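Local atomic coordinates of probable GTPase engC (Thermotoga maritima, PDB entry 1U0L), a protein that probably hydrolyses GTP slowly through a circularly permuted GTPase domain while assisting late maturation of the small (30S) ribosomal subunit. Residues Glu56-Glu61 with Val66-Leu71. Residues are numbered along the deposited sequence; the frame is centred on the assembly and turned at random.
Sequences EYTPDE and VIENVL
A classic beta bulge shifts the register of the antiparallel hairpin formed by strands 54-58 and 65-70 in the N-terminal OB-fold domain, where Glu68 and Asn69 together face Glu56. The carbonyl oxygen of Glu56 takes both amides, Glu68 N at 3.0 Å and Asn69 N at 3.1 Å, while Glu56 N returns a nearly straight bond to Asn69 O (3.0 Å). Past the bulge, regular pairing resumes with Tyr57 opposite Ile67, and at the next, hydrogen-bonded pair Val66 N reaches Thr58 O at 3.1 Å. The extra residue also works through its side chain: Glu68, bent at chi2 (-65°), brings OE1 to the hydroxyl OG1 of Thr58 at 2.9 Å, accepting on its anti lone pair, and the same oxygen forms a salt bridge with Arg39. A leucine in place of Glu68 would probably leave the Thr58 hydroxyl and Arg39 without this shared acceptor. Within the bulge, the side chains of Glu56 and Asn69 run side by side, joined by a weak bond of 3.5 Å from Asn69 ND2 to Glu56 OE2. On the buried face, Tyr57 and Ile67 pack against Val25 and Cys36 of neighbouring strands. The bulge thus concentrates two backbone bonds on one carbonyl while Glu68 links Thr58 to a positive charge.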
ATOM      1  N   GLU A  56      12.190  -0.824 -21.162  1.00 48.30           N
ATOM      2  CA  GLU A  56      13.214  -1.432 -22.007  1.00 53.95           C
ATOM      3  C   GLU A  56      13.978  -0.278 -22.648  1.00 56.14           C
ATOM      4  O   GLU A  56      13.375   0.626 -23.231  1.00 55.87           O
ATOM      5  CB  GLU A  56      12.578  -2.346 -23.056  1.00 78.88           C
ATOM      6  CG  GLU A  56      11.318  -1.812 -23.704  1.00 84.57           C
ATOM      7  CD  GLU A  56      10.687  -2.833 -24.633  1.00 88.09           C
ATOM      8  OE1 GLU A  56      11.373  -3.286 -25.576  1.00 89.46           O
ATOM      9  OE2 GLU A  56       9.509  -3.185 -24.422  1.00 89.24           O
ATOM     10  N   TYR A  57      15.302  -0.309 -22.517  1.00 52.82           N
ATOM     11  CA  TYR A  57      16.158   0.762 -23.018  1.00 58.57           C
ATOM     12  C   TYR A  57      17.377   0.278 -23.814  1.00 64.55           C
ATOM     13  O   TYR A  57      17.628  -0.924 -23.916  1.00 64.89           O
ATOM     14  CB  TYR A  57      16.648   1.582 -21.826  1.00 55.99           C
ATOM     15  CG  TYR A  57      17.566   0.798 -20.904  1.00 53.14           C
ATOM     16  CD1 TYR A  57      18.922   1.107 -20.809  1.00 51.31           C
ATOM     17  CD2 TYR A  57      17.080  -0.270 -20.150  1.00 50.87           C
ATOM     18  CE1 TYR A  57      19.773   0.374 -19.988  1.00 50.68           C
ATOM     19  CE2 TYR A  57      17.923  -1.012 -19.328  1.00 50.50           C
ATOM     20  CZ  TYR A  57      19.271  -0.686 -19.249  1.00 51.09           C
ATOM     21  OH  TYR A  57      20.110  -1.425 -18.435  1.00 51.66           O
ATOM     22  N   THR A  58      18.131   1.232 -24.366  1.00 80.52           N
ATOM     23  CA  THR A  58      19.341   0.942 -25.139  1.00 86.98           C
ATOM     24  C   THR A  58      20.556   1.269 -24.273  1.00 92.86           C
ATOM     25  O   THR A  58      20.756   2.415 -23.875  1.00 92.65           O
ATOM     26  CB  THR A  58      19.414   1.786 -26.422  1.00 74.37           C
ATOM     27  OG1 THR A  58      18.285   1.488 -27.256  1.00 73.28           O
ATOM     28  CG2 THR A  58      20.702   1.488 -27.178  1.00 74.31           C
ATOM     29  N   PRO A  59      21.387   0.261 -23.978  1.00 98.80           N
ATOM     30  CA  PRO A  59      22.588   0.406 -23.150  1.00104.67           C
ATOM     31  C   PRO A  59      23.818   1.052 -23.780  1.00109.70           C
ATOM     32  O   PRO A  59      24.872   0.418 -23.834  1.00111.49           O
ATOM     33  CB  PRO A  59      22.890  -1.033 -22.718  1.00109.74           C
ATOM     34  CG  PRO A  59      21.585  -1.769 -22.932  1.00108.52           C
ATOM     35  CD  PRO A  59      21.089  -1.161 -24.202  1.00106.23           C
ATOM     36  N   ASP A  60      23.715   2.292 -24.252  1.00 90.66           N
ATOM     37  CA  ASP A  60      24.893   2.936 -24.830  1.00 95.40           C
ATOM     38  C   ASP A  60      25.858   3.248 -23.685  1.00 97.46           C
ATOM     39  O   ASP A  60      26.096   4.412 -23.354  1.00 97.90           O
ATOM     40  CB  ASP A  60      24.520   4.223 -25.584  1.00118.53           C
ATOM     41  CG  ASP A  60      23.899   5.279 -24.689  1.00120.08           C
ATOM     42  OD1 ASP A  60      22.743   5.091 -24.261  1.00121.60           O
ATOM     43  OD2 ASP A  60      24.567   6.299 -24.412  1.00120.20           O
ATOM     44  N   GLU A  61      26.404   2.185 -23.092  1.00141.67           N
ATOM     45  CA  GLU A  61      27.329   2.257 -21.958  1.00143.44           C
ATOM     46  C   GLU A  61      28.309   3.425 -22.003  1.00143.15           C
ATOM     47  O   GLU A  61      28.828   3.851 -20.969  1.00143.14           O
ATOM     48  CB  GLU A  61      28.100   0.934 -21.827  1.00191.26           C
ATOM     49  CG  GLU A  61      29.128   0.667 -22.918  1.00194.51           C
ATOM     50  CD  GLU A  61      30.543   1.020 -22.491  1.00196.84           C
ATOM     51  OE1 GLU A  61      30.812   2.210 -22.218  1.00197.57           O
ATOM     52  OE2 GLU A  61      31.388   0.103 -22.422  1.00196.26           O
ATOM     53  N   VAL A  66      19.315   4.977 -23.040  1.00 61.34           N
ATOM     54  CA  VAL A  66      18.143   5.698 -23.540  1.00 58.73           C
ATOM     55  C   VAL A  66      16.927   4.798 -23.424  1.00 57.88           C
ATOM     56  O   VAL A  66      16.981   3.619 -23.779  1.00 57.48           O
ATOM     57  CB  VAL A  66      18.303   6.102 -25.023  1.00 41.65           C
ATOM     58  CG1 VAL A  66      17.166   6.998 -25.440  1.00 39.68           C
ATOM     59  CG2 VAL A  66      19.622   6.810 -25.230  1.00 43.09           C
ATOM     60  N   ILE A  67      15.823   5.353 -22.935  1.00 61.58           N
ATOM     61  CA  ILE A  67      14.617   4.562 -22.770  1.00 59.42           C
ATOM     62  C   ILE A  67      13.822   4.475 -24.059  1.00 57.80           C
ATOM     63  O   ILE A  67      13.327   5.476 -24.571  1.00 57.15           O
ATOM     64  CB  ILE A  67      13.740   5.125 -21.640  1.00 62.44           C
ATOM     65  CG1 ILE A  67      14.547   5.151 -20.335  1.00 61.77           C
ATOM     66  CG2 ILE A  67      12.506   4.260 -21.464  1.00 62.13           C
ATOM     67  CD1 ILE A  67      13.799   5.704 -19.149  1.00 62.49           C
ATOM     68  N   GLU A  68      13.712   3.257 -24.576  1.00 65.83           N
ATOM     69  CA  GLU A  68      13.001   3.010 -25.824  1.00 64.58           C
ATOM     70  C   GLU A  68      11.508   2.829 -25.638  1.00 62.82           C
ATOM     71  O   GLU A  68      10.727   3.254 -26.482  1.00 62.81           O
ATOM     72  CB  GLU A  68      13.585   1.783 -26.534  1.00 83.47           C
ATOM     73  CG  GLU A  68      15.036   1.959 -26.999  1.00 84.64           C
ATOM     74  CD  GLU A  68      15.192   3.024 -28.078  1.00 85.43           C
ATOM     75  OE1 GLU A  68      16.343   3.333 -28.445  1.00 84.39           O
ATOM     76  OE2 GLU A  68      14.166   3.548 -28.562  1.00 87.24           O
ATOM     77  N   ASN A  69      11.103   2.201 -24.540  1.00 75.23           N
ATOM     78  CA  ASN A  69       9.682   2.001 -24.298  1.00 72.85           C
ATOM     79  C   ASN A  69       9.347   1.711 -22.838  1.00 70.80           C
ATOM     80  O   ASN A  69      10.178   1.202 -22.080  1.00 70.75           O
ATOM     81  CB  ASN A  69       9.161   0.876 -25.198  1.00 62.13           C
ATOM     82  CG  ASN A  69       7.664   0.680 -25.083  1.00 63.05           C
ATOM     83  OD1 ASN A  69       6.883   1.623 -25.241  1.00 62.96           O
ATOM     84  ND2 ASN A  69       7.251  -0.551 -24.809  1.00 63.60           N
ATOM     85  N   VAL A  70       8.118   2.053 -22.459  1.00 41.43           N
ATOM     86  CA  VAL A  70       7.607   1.848 -21.108  1.00 37.10           C
ATOM     87  C   VAL A  70       6.484   0.814 -21.129  1.00 34.06           C
ATOM     88  O   VAL A  70       5.456   1.041 -21.757  1.00 31.71           O
ATOM     89  CB  VAL A  70       7.032   3.150 -20.546  1.00 47.39           C
ATOM     90  CG1 VAL A  70       6.503   2.920 -19.147  1.00 46.85           C
ATOM     91  CG2 VAL A  70       8.091   4.227 -20.556  1.00 47.81           C
ATOM     92  N   LEU A  71       6.682  -0.308 -20.439  1.00 44.74           N
ATOM     93  CA  LEU A  71       5.677  -1.374 -20.378  1.00 45.46           C
ATOM     94  C   LEU A  71       4.381  -0.899 -19.736  1.00 44.82           C
ATOM     95  O   LEU A  71       4.342   0.169 -19.131  1.00 46.07           O
ATOM     96  CB  LEU A  71       6.195  -2.568 -19.576  1.00 51.42           C
ATOM     97  CG  LEU A  71       7.180  -3.561 -20.191  1.00 52.13           C
ATOM     98  CD1 LEU A  71       8.417  -2.841 -20.716  1.00 52.14           C
ATOM     99  CD2 LEU A  71       7.550  -4.586 -19.120  1.00 52.00           C
TER